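Local coordinates for kelch-like protein 7 (Homo sapiens, PDB 3II7), which serves as the substrate-specific adapter of a BTB-CUL3-RBX1 E3 ubiquitin ligase, the chain here being its kelch-repeat domain, at residues A[12-16]-A[27-31]; A[242-246]-A[287-293]; A[261-265]-A[277-283]. All coordinates share one frame; numbering follows the deposited sequence. Where two conformers were deposited one is given.

Contact 1: residues A[12-16]-A[27-31]; sequences DYRIA and RYFNP. With EDO (1,2-ethanediol), chain E.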
loop_
_atom_site.group_PDB
_atom_site.type_symbol
_atom_site.label_atom_id
_atom_site.label_comp_id
_atom_site.label_asym_id
_atom_site.label_seq_id
_atom_site.Cartn_x
_atom_site.Cartn_y
_atom_site.Cartn_z
ATOM N N ASP A 12 13.485 14.921 3.610
ATOM C CA ASP A 12 14.479 14.035 3.042
ATOM C C ASP A 12 13.848 12.662 2.834
ATOM O O ASP A 12 13.940 11.792 3.710
ATOM C CB ASP A 12 15.685 13.927 3.981
ATOM C CG ASP A 12 16.929 13.388 3.291
ATOM O OD1 ASP A 12 16.836 12.968 2.116
ATOM O OD2 ASP A 12 18.005 13.385 3.924
ATOM N N TYR A 13 13.234 12.479 1.669
ATOM C CA TYR A 13 12.382 11.320 1.423
ATOM C C TYR A 13 13.164 10.102 0.953
ATOM O O TYR A 13 14.165 10.204 0.229
ATOM C CB TYR A 13 11.307 11.637 0.383
ATOM C CG TYR A 13 10.353 12.715 0.795
ATOM C CD1 TYR A 13 10.331 13.948 0.149
ATOM C CD2 TYR A 13 9.472 12.511 1.861
ATOM C CE1 TYR A 13 9.440 14.948 0.548
ATOM C CE2 TYR A 13 8.587 13.494 2.260
ATOM C CZ TYR A 13 8.573 14.704 1.605
ATOM O OH TYR A 13 7.690 15.674 2.019
ATOM N N ARG A 14 12.691 8.952 1.385
ATOM C CA ARG A 14 13.160 7.645 0.910
ATOM C C ARG A 14 11.937 6.807 0.738
ATOM O O ARG A 14 10.891 7.076 1.367
ATOM C CB ARG A 14 14.057 6.942 1.930
ATOM C CG ARG A 14 15.375 7.621 2.269
ATOM C CD ARG A 14 16.393 7.564 1.151
ATOM N NE ARG A 14 17.694 8.038 1.637
ATOM C CZ ARG A 14 17.996 9.319 1.884
ATOM N NH1 ARG A 14 17.106 10.292 1.690
ATOM N NH2 ARG A 14 19.199 9.632 2.337
ATOM N N ILE A 15 12.053 5.781 -0.099
ATOM C CA ILE A 15 11.047 4.739 -0.199
ATOM C C ILE A 15 11.622 3.499 0.491
ATOM O O ILE A 15 12.694 3.009 0.111
ATOM C CB ILE A 15 10.665 4.458 -1.650
ATOM C CG1 ILE A 15 10.182 5.746 -2.327
ATOM C CG2 ILE A 15 9.574 3.346 -1.680
ATOM C CD1 ILE A 15 9.932 5.670 -3.831
ATOM N N ALA A 16 10.951 3.042 1.532
ATOM C CA ALA A 16 11.441 1.928 2.357
ATOM C C ALA A 16 10.713 0.661 1.979
ATOM O O ALA A 16 9.488 0.641 1.870
ATOM C CB ALA A 16 11.229 2.225 3.807
ATOM N N ARG A 27 15.392 -2.480 2.656
ATOM C CA ARG A 27 16.249 -1.457 2.063
ATOM C C ARG A 27 15.494 -0.158 1.810
ATOM O O ARG A 27 14.263 -0.167 1.603
ATOM C CB ARG A 27 16.841 -1.953 0.729
ATOM C CG ARG A 27 17.548 -3.305 0.756
ATOM C CD ARG A 27 18.353 -3.546 -0.517
ATOM N NE ARG A 27 19.761 -3.190 -0.355
ATOM C CZ ARG A 27 20.683 -3.220 -1.320
ATOM N NH1 ARG A 27 20.348 -3.580 -2.561
ATOM N NH2 ARG A 27 21.951 -2.884 -1.041
ATOM N N TYR A 28 16.241 0.954 1.834
ATOM C CA TYR A 28 15.743 2.220 1.344
ATOM C C TYR A 28 16.154 2.363 -0.092
ATOM O O TYR A 28 17.325 2.103 -0.444
ATOM C CB TYR A 28 16.393 3.395 2.068
ATOM C CG TYR A 28 15.980 3.659 3.476
ATOM C CD1 TYR A 28 14.676 3.990 3.791
ATOM C CD2 TYR A 28 16.909 3.628 4.502
ATOM C CE1 TYR A 28 14.308 4.262 5.073
ATOM C CE2 TYR A 28 16.541 3.919 5.793
ATOM C CZ TYR A 28 15.237 4.223 6.068
ATOM O OH TYR A 28 14.829 4.522 7.354
ATOM N N PHE A 29 15.222 2.815 -0.909
ATOM C CA PHE A 29 15.506 3.395 -2.207
ATOM C C PHE A 29 15.514 4.928 -2.097
ATOM O O PHE A 29 14.547 5.537 -1.602
ATOM C CB PHE A 29 14.443 2.979 -3.214
ATOM C CG PHE A 29 14.576 3.643 -4.559
ATOM C CD1 PHE A 29 15.575 3.254 -5.440
ATOM C CD2 PHE A 29 13.682 4.654 -4.958
ATOM C CE1 PHE A 29 15.686 3.841 -6.687
ATOM C CE2 PHE A 29 13.816 5.253 -6.194
ATOM C CZ PHE A 29 14.824 4.836 -7.056
ATOM N N ASN A 30 16.560 5.558 -2.618
ATOM C CA ASN A 30 16.647 7.022 -2.606
ATOM C C ASN A 30 16.424 7.567 -4.020
ATOM O O ASN A 30 17.278 7.385 -4.893
ATOM C CB ASN A 30 17.988 7.448 -2.088
ATOM C CG ASN A 30 18.108 8.983 -1.927
ATOM O OD1 ASN A 30 17.288 9.748 -2.427
ATOM N ND2 ASN A 30 19.122 9.411 -1.197
ATOM N N PRO A 31 15.245 8.189 -4.268
ATOM C CA PRO A 31 14.948 8.667 -5.619
ATOM C C PRO A 31 15.932 9.723 -6.140
ATOM O O PRO A 31 16.042 9.898 -7.336
ATOM C CB PRO A 31 13.571 9.312 -5.477
ATOM C CG PRO A 31 13.051 8.911 -4.195
ATOM C CD PRO A 31 14.159 8.478 -3.323
HETATM C C1 EDO E . 17.556 -3.921 -5.101
HETATM O O1 EDO E . 17.874 -4.421 -3.779
HETATM C C2 EDO E . 18.077 -4.877 -6.154
HETATM O O2 EDO E . 19.483 -5.095 -5.917
HETATM O O HOH W 1 15.719 11.721 -1.266
#
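Arg-14 lays its side chain against Tyr-28 and Asn-30 on the partner strand of the hairpin that strands 13-18 and 26-30 form in the first kelch repeat. Its CB starts 3.5 Å from CD1 of Tyr-28, and CG stays near the same part of the ring. A bend at chi2 (-71°) then turns the chain aside and brings CD to 3.6 Å from CB of Asn-30. The guanidinium beyond it stacks on the asparagine amide with planes 16° apart, Asn-30 ND2 lying 3.3 Å from CZ over one face. ND2 and NE are both donors, so this is a stack and not a hydrogen bond. In the guanidinium plane, NH1 gives a 2.7 Å salt bridge to OD1 of Asp-12 and a longer bond, 3.3 Å, to O of Tyr-13. A water donates to both that carbonyl and OD1 of Asn-30, which also accepts from the backbone N of Lys-32; these bonds should hold the amide in its rotation.

Next along, Ile-15 N donates to Phe-29 O at 2.9 Å, and Phe-29 N to Ile-15 O at 2.7 Å. Their side chains, side by side, pack on Leu-253, and apolar groups suit that buried face. The chemistry is thus divided: a planar cation can pair with its carboxylate at the edge while its face rests on a neutral amide and its methylenes on a tyrosine ring.

Contact 2: residues A[242-246]-A[287-293]; sequences KCAAV and TSCLICV. With EDO (1,2-ethanediol), chain N; EDO (1,2-ethanediol), chain I; EDO (1,2-ethanediol), chain F.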
loop_
_atom_site.group_PDB
_atom_site.type_symbol
_atom_site.label_atom_id
_atom_site.label_comp_id
_atom_site.label_asym_id
_atom_site.label_seq_id
_atom_site.Cartn_x
_atom_site.Cartn_y
_atom_site.Cartn_z
ATOM N N LYS A 242 4.449 -2.940 -6.401
ATOM C CA LYS A 242 4.840 -2.251 -5.168
ATOM C C LYS A 242 5.329 -0.894 -5.611
ATOM O O LYS A 242 6.360 -0.789 -6.287
ATOM C CB LYS A 242 5.921 -3.017 -4.433
ATOM C CG LYS A 242 5.482 -4.403 -3.988
ATOM C CD LYS A 242 4.388 -4.337 -2.947
ATOM C CE LYS A 242 3.851 -5.722 -2.624
ATOM N NZ LYS A 242 2.944 -6.296 -3.689
ATOM N N CYS A 243 4.553 0.142 -5.261
ATOM C CA CYS A 243 4.594 1.483 -5.847
ATOM C C CYS A 243 4.661 2.550 -4.758
ATOM O O CYS A 243 3.960 2.394 -3.736
ATOM C CB CYS A 243 3.252 1.733 -6.584
ATOM S SG CYS A 243 2.916 0.735 -8.038
ATOM N N ALA A 244 5.338 3.656 -5.026
ATOM C CA ALA A 244 5.291 4.821 -4.156
ATOM C C ALA A 244 5.627 6.069 -4.942
ATOM O O ALA A 244 6.416 6.015 -5.871
ATOM C CB ALA A 244 6.291 4.664 -2.962
ATOM N N ALA A 245 5.057 7.200 -4.538
ATOM C CA ALA A 245 5.320 8.456 -5.193
ATOM C C ALA A 245 6.136 9.380 -4.312
ATOM O O ALA A 245 5.900 9.475 -3.079
ATOM C CB ALA A 245 3.992 9.147 -5.590
ATOM N N VAL A 246 7.129 10.040 -4.935
ATOM C CA VAL A 246 7.890 11.097 -4.295
ATOM C C VAL A 246 7.886 12.264 -5.274
ATOM O O VAL A 246 8.319 12.120 -6.443
ATOM C CB VAL A 246 9.313 10.703 -3.971
ATOM C CG1 VAL A 246 10.096 11.910 -3.375
ATOM C CG2 VAL A 246 9.347 9.536 -2.991
ATOM N N THR A 287 9.192 -9.664 -4.014
ATOM C CA THR A 287 8.010 -9.096 -4.653
ATOM C C THR A 287 6.854 -8.912 -3.685
ATOM O O THR A 287 5.975 -8.105 -3.925
ATOM C CB THR A 287 7.566 -9.951 -5.897
ATOM O OG1 THR A 287 7.177 -11.251 -5.481
ATOM C CG2 THR A 287 8.715 -10.062 -6.930
ATOM N N SER A 288 6.853 -9.659 -2.584
ATOM C CA SER A 288 5.811 -9.513 -1.569
ATOM C C SER A 288 6.209 -8.594 -0.405
ATOM O O SER A 288 5.689 -8.716 0.695
ATOM C CB SER A 288 5.434 -10.883 -1.045
ATOM O OG SER A 288 6.556 -11.509 -0.462
ATOM N N CYS A 289 7.119 -7.675 -0.658
ATOM C CA CYS A 289 7.590 -6.770 0.352
ATOM C C CYS A 289 6.507 -5.765 0.723
ATOM O O CYS A 289 5.528 -5.571 0.004
ATOM C CB CYS A 289 8.812 -6.002 -0.164
ATOM S SG CYS A 289 8.509 -4.981 -1.610
ATOM N N LEU A 290 6.697 -5.149 1.876
ATOM C CA LEU A 290 5.961 -3.971 2.283
ATOM C C LEU A 290 6.712 -2.740 1.795
ATOM O O LEU A 290 7.956 -2.740 1.713
ATOM C CB LEU A 290 5.802 -3.969 3.811
ATOM C CG LEU A 290 5.127 -5.214 4.363
ATOM C CD1 LEU A 290 5.173 -5.157 5.885
ATOM C CD2 LEU A 290 3.700 -5.271 3.835
ATOM N N ILE A 291 5.960 -1.713 1.423
ATOM C CA ILE A 291 6.555 -0.482 0.881
ATOM C C ILE A 291 5.850 0.758 1.442
ATOM O O ILE A 291 4.607 0.773 1.609
ATOM C CB ILE A 291 6.463 -0.497 -0.685
ATOM C CG1 ILE A 291 7.206 0.728 -1.277
ATOM C CG2 ILE A 291 5.002 -0.630 -1.159
ATOM C CD1 ILE A 291 7.398 0.649 -2.826
ATOM N N CYS A 292 6.632 1.794 1.763
ATOM C CA CYS A 292 6.069 3.064 2.174
ATOM C C CYS A 292 7.085 4.169 1.949
ATOM O O CYS A 292 8.288 3.905 1.791
ATOM C CB CYS A 292 5.600 3.043 3.643
ATOM S SG CYS A 292 6.893 2.840 4.840
ATOM N N VAL A 293 6.599 5.397 1.898
ATOM C CA VAL A 293 7.465 6.556 1.804
ATOM C C VAL A 293 7.792 7.023 3.216
ATOM O O VAL A 293 6.876 7.163 4.065
ATOM C CB VAL A 293 6.811 7.698 1.018
ATOM C CG1 VAL A 293 7.728 8.973 1.012
ATOM C CG2 VAL A 293 6.478 7.221 -0.367
HETATM C C1 EDO N . 9.161 -13.806 -3.752
HETATM O O1 EDO N . 9.529 -12.718 -4.592
HETATM C C2 EDO N . 9.257 -13.351 -2.324
HETATM O O2 EDO N . 8.318 -12.294 -2.141
HETATM C C1 EDO I . 3.598 -11.858 -4.313
HETATM O O1 EDO I . 4.993 -12.007 -4.576
HETATM C C2 EDO I . 3.053 -10.676 -5.093
HETATM O O2 EDO I . 3.607 -9.397 -4.645
HETATM C C1 EDO F . 1.630 9.064 -2.052
HETATM O O1 EDO F . 0.423 8.348 -1.644
HETATM C C2 EDO F . 2.895 8.326 -1.606
HETATM O O2 EDO F . 3.140 7.120 -2.358
HETATM O O HOH W 2 4.631 -6.890 -6.076
#
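The seam between the innermost strands of two neighbouring blades of the kelch beta-propeller is filled here by Ala-244, Ile-291 and Val-293. Strands 242-246 and 290-293 run nearly parallel, 5° apart, with their axes 6.9 Å from each other. No hydrogen bond crosses, and the strands are joined by side-chain packing. Ile-291 reaches straight over: CG1 is anti to the backbone N (chi1 -175°) and the chain is extended, which brings CD1 onto the backbone between Lys-242 and Cys-243, 3.8 Å from C of Lys-242. The same methyl is 4.2 Å from CB of Ala-244. One step on, CG2 of Val-293 sits 3.6 Å from the Ala-244 CB and also approaches the Ala-245 carbonyl. Alanine suits a place where two branched residues come in from the facing strand, since its single methyl leaves room for both.

At the far end Lys-242, modelled in two conformers, runs alongside the turn at 287-289 in the conformer described here. In that conformer, and so less certainly, its NZ donates at 3.0 Å to a water that in turn donates to O of Thr-287. Ethanediol molecules, probably from the crystallisation liquor, lie along the contact: at this end one accepts from Ser-288 N at 3.0 Å through its O2. A separate one, at the other end of the seam beside Val-293, takes the bond from Ala-245 N through its O2, at 2.9 Å.

Around the seam, Ile-15 of strand 13-18 packs on Ala-244, Val-246 and Ile-291, whereas Ala-245 turns to Val-197 and Val-199 of strand 195-199, the inner strand of the preceding blade. Strand 249-254 pairs with 242-246 on its outer flank.

Contact 3: residues A[261-265]-A[277-283]; sequences RLGHI and ANSKVRA. With EDO (1,2-ethanediol), chain Z; EDO (1,2-ethanediol), chain Y.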
loop_
_atom_site.group_PDB
_atom_site.type_symbol
_atom_site.label_atom_id
_atom_site.label_comp_id
_atom_site.label_asym_id
_atom_site.label_seq_id
_atom_site.Cartn_x
_atom_site.Cartn_y
_atom_site.Cartn_z
ATOM N N ARG A 261 9.445 -11.888 -12.085
ATOM C CA ARG A 261 9.267 -10.632 -11.375
ATOM C C ARG A 261 9.718 -9.461 -12.222
ATOM O O ARG A 261 10.443 -9.619 -13.234
ATOM C CB ARG A 261 10.049 -10.674 -10.072
ATOM C CG ARG A 261 11.586 -10.726 -10.248
ATOM C CD ARG A 261 12.315 -10.873 -8.926
ATOM N NE ARG A 261 13.752 -10.838 -9.179
ATOM C CZ ARG A 261 14.678 -11.490 -8.495
ATOM N NH1 ARG A 261 14.360 -12.271 -7.492
ATOM N NH2 ARG A 261 15.955 -11.354 -8.846
ATOM N N LEU A 262 9.312 -8.276 -11.804
ATOM C CA LEU A 262 9.839 -7.057 -12.346
ATOM C C LEU A 262 11.339 -7.026 -12.127
ATOM O O LEU A 262 11.830 -7.287 -11.015
ATOM C CB LEU A 262 9.193 -5.846 -11.681
ATOM C CG LEU A 262 9.603 -4.465 -12.171
ATOM C CD1 LEU A 262 9.078 -4.202 -13.600
ATOM C CD2 LEU A 262 9.098 -3.356 -11.208
ATOM N N GLY A 263 12.074 -6.762 -13.206
ATOM C CA GLY A 263 13.519 -6.842 -13.149
ATOM C C GLY A 263 14.222 -5.520 -12.885
ATOM O O GLY A 263 15.262 -5.489 -12.214
ATOM N N HIS A 264 13.698 -4.444 -13.482
ATOM C CA HIS A 264 14.242 -3.087 -13.331
ATOM C C HIS A 264 13.125 -2.144 -12.993
ATOM O O HIS A 264 11.993 -2.363 -13.387
ATOM C CB HIS A 264 14.945 -2.638 -14.602
ATOM C CG HIS A 264 16.244 -3.326 -14.821
ATOM N ND1 HIS A 264 16.320 -4.581 -15.387
ATOM C CD2 HIS A 264 17.513 -2.984 -14.474
ATOM C CE1 HIS A 264 17.591 -4.967 -15.418
ATOM N NE2 HIS A 264 18.332 -4.019 -14.860
ATOM N N ILE A 265 13.430 -1.088 -12.246
ATOM C CA ILE A 265 12.385 -0.211 -11.760
ATOM C C ILE A 265 11.706 0.535 -12.899
ATOM O O ILE A 265 12.302 0.773 -13.961
ATOM C CB ILE A 265 12.886 0.799 -10.652
ATOM C CG1 ILE A 265 13.796 1.862 -11.234
ATOM C CG2 ILE A 265 13.613 0.054 -9.496
ATOM C CD1 ILE A 265 14.036 3.041 -10.302
ATOM N N ALA A 277 11.272 2.421 -18.146
ATOM C CA ALA A 277 11.906 1.386 -17.360
ATOM C C ALA A 277 13.386 1.792 -17.248
ATOM O O ALA A 277 14.036 2.097 -18.272
ATOM C CB ALA A 277 11.754 0.004 -18.021
ATOM N N ASN A 278 13.909 1.836 -16.025
ATOM C CA ASN A 278 15.267 2.296 -15.800
ATOM C C ASN A 278 16.228 1.129 -15.867
ATOM O O ASN A 278 16.341 0.354 -14.910
ATOM C CB ASN A 278 15.376 3.021 -14.453
ATOM C CG ASN A 278 16.722 3.691 -14.252
ATOM O OD1 ASN A 278 17.756 3.220 -14.758
ATOM N ND2 ASN A 278 16.728 4.785 -13.507
ATOM N N SER A 279 16.936 1.010 -16.991
ATOM C CA SER A 279 17.811 -0.152 -17.223
ATOM C C SER A 279 19.032 -0.229 -16.288
ATOM O O SER A 279 19.694 -1.263 -16.233
ATOM C CB SER A 279 18.264 -0.178 -18.687
ATOM O OG SER A 279 19.143 0.900 -18.959
ATOM N N LYS A 280 19.320 0.859 -15.566
ATOM C CA LYS A 280 20.480 0.918 -14.656
ATOM C C LYS A 280 20.142 0.609 -13.216
ATOM O O LYS A 280 21.033 0.512 -12.381
ATOM C CB LYS A 280 21.129 2.310 -14.714
ATOM C CG LYS A 280 21.515 2.799 -16.113
ATOM C CD LYS A 280 22.485 1.873 -16.781
ATOM C CE LYS A 280 22.985 2.448 -18.107
ATOM N NZ LYS A 280 23.669 1.396 -18.902
ATOM N N VAL A 281 18.856 0.464 -12.908
ATOM C CA VAL A 281 18.422 0.267 -11.535
ATOM C C VAL A 281 17.526 -0.988 -11.439
ATOM O O VAL A 281 16.384 -0.998 -11.902
ATOM C CB VAL A 281 17.656 1.478 -11.009
ATOM C CG1 VAL A 281 17.320 1.284 -9.536
ATOM C CG2 VAL A 281 18.465 2.769 -11.183
ATOM N N ARG A 282 18.056 -2.013 -10.783
ATOM C CA ARG A 282 17.308 -3.242 -10.571
ATOM C C ARG A 282 16.181 -3.041 -9.579
ATOM O O ARG A 282 16.307 -2.291 -8.606
ATOM C CB ARG A 282 18.232 -4.371 -10.084
ATOM C CG ARG A 282 19.105 -4.968 -11.185
ATOM C CD ARG A 282 18.996 -6.484 -11.171
ATOM N NE ARG A 282 20.132 -7.141 -11.829
ATOM C CZ ARG A 282 20.498 -8.412 -11.636
ATOM N NH1 ARG A 282 19.832 -9.204 -10.792
ATOM N NH2 ARG A 282 21.552 -8.897 -12.286
ATOM N N ALA A 283 15.092 -3.745 -9.834
ATOM C CA ALA A 283 13.944 -3.784 -8.942
ATOM C C ALA A 283 14.263 -4.685 -7.757
ATOM O O ALA A 283 15.188 -5.556 -7.814
ATOM C CB ALA A 283 12.692 -4.262 -9.699
HETATM C C1 EDO Z . 10.353 1.244 -21.599
HETATM O O1 EDO Z . 10.328 -0.191 -21.642
HETATM C C2 EDO Z . 11.797 1.712 -21.700
HETATM O O2 EDO Z . 11.977 2.860 -20.877
HETATM C C1 EDO Y . 21.146 -1.958 -8.674
HETATM O O1 EDO Y . 20.175 -0.925 -8.644
HETATM C C2 EDO Y . 21.021 -2.745 -7.386
HETATM O O2 EDO Y . 22.130 -3.630 -7.244
HETATM O O HOH W 3 15.523 -7.527 -9.638
#
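Ile-265 packs between Asn-278 and Val-281 while its backbone bonds to both. Its N donates to O of Val-281 at 3.0 Å, nearly in line with the carbonyl, and its O accepts from N of Asn-278 at 2.8 Å. CG1 occupies the crowded position between backbone N and carbonyl carbon (chi1 71°) and comes to 3.8 Å from CB of Asn-278; CD1 continues to 3.8 Å from CG1 of Val-281. A branched aliphatic residue suits this buried place, where Leu-253 of strand 249-254 also touches it.

Strands 264-269 and 274-278, within the sixth kelch repeat, form the outer hairpin of the blade that 242-246 and 249-254 begin, and the chain leaves it by a type I turn from Asn-278 to Val-281. Asn-278 closes an Asx turn inside it, OD1 accepting from N of Lys-280, while its ND2 bonds to Glu-267; asparagine serves because its amide offers both an acceptor and a donor.

His-264 leans obliquely on that turn. Its CB is 3.3 Å from O of Asn-278, its CD2 3.3 Å from O of Ser-279, and NE2 faces CG of Arg-282. With chi1 at -73° the ring swings toward these carbonyls; its flatness probably suits it to lie close to several at once. An alanine here would keep the CB contact but is likely to leave the Ser-279 carbonyl and CG of Arg-282 without the ring beside them.

Ala-283 points at the other strand: its CB is 3.4 Å from O of Leu-262, a closeness that favours a small residue. Its N donates at 3.0 Å to O of Gly-263, arriving 51° above the carbonyl plane, and a water bridges that oxygen to O of Ala-283.

Contacts 1 and 2, with centres about 10 Å apart, are joined through one sheet, in which strand 13-18 pairs with strand 290-295, and Ala-16 N lies 2.8 Å from O of Cys-292, probably hydrogen-bonded. The C-terminal strand thereby completes the blade begun by the N-terminal repeat, closing the propeller ring. Contact 3 is nested in the chain loop that contact 2 closes; the two touch where CG2 of Thr-287 meets CB of Arg-261 at 3.5 Å. Contacts 1 and 3, about 16 Å between centres, meet through CZ of Phe-29 and CD1 of Ile-265, 3.8 Å apart, packing adjoining blades. Contact 2 lies nearest the chain centre, about 7 Å from it, and contact 3 lies about 20 Å out.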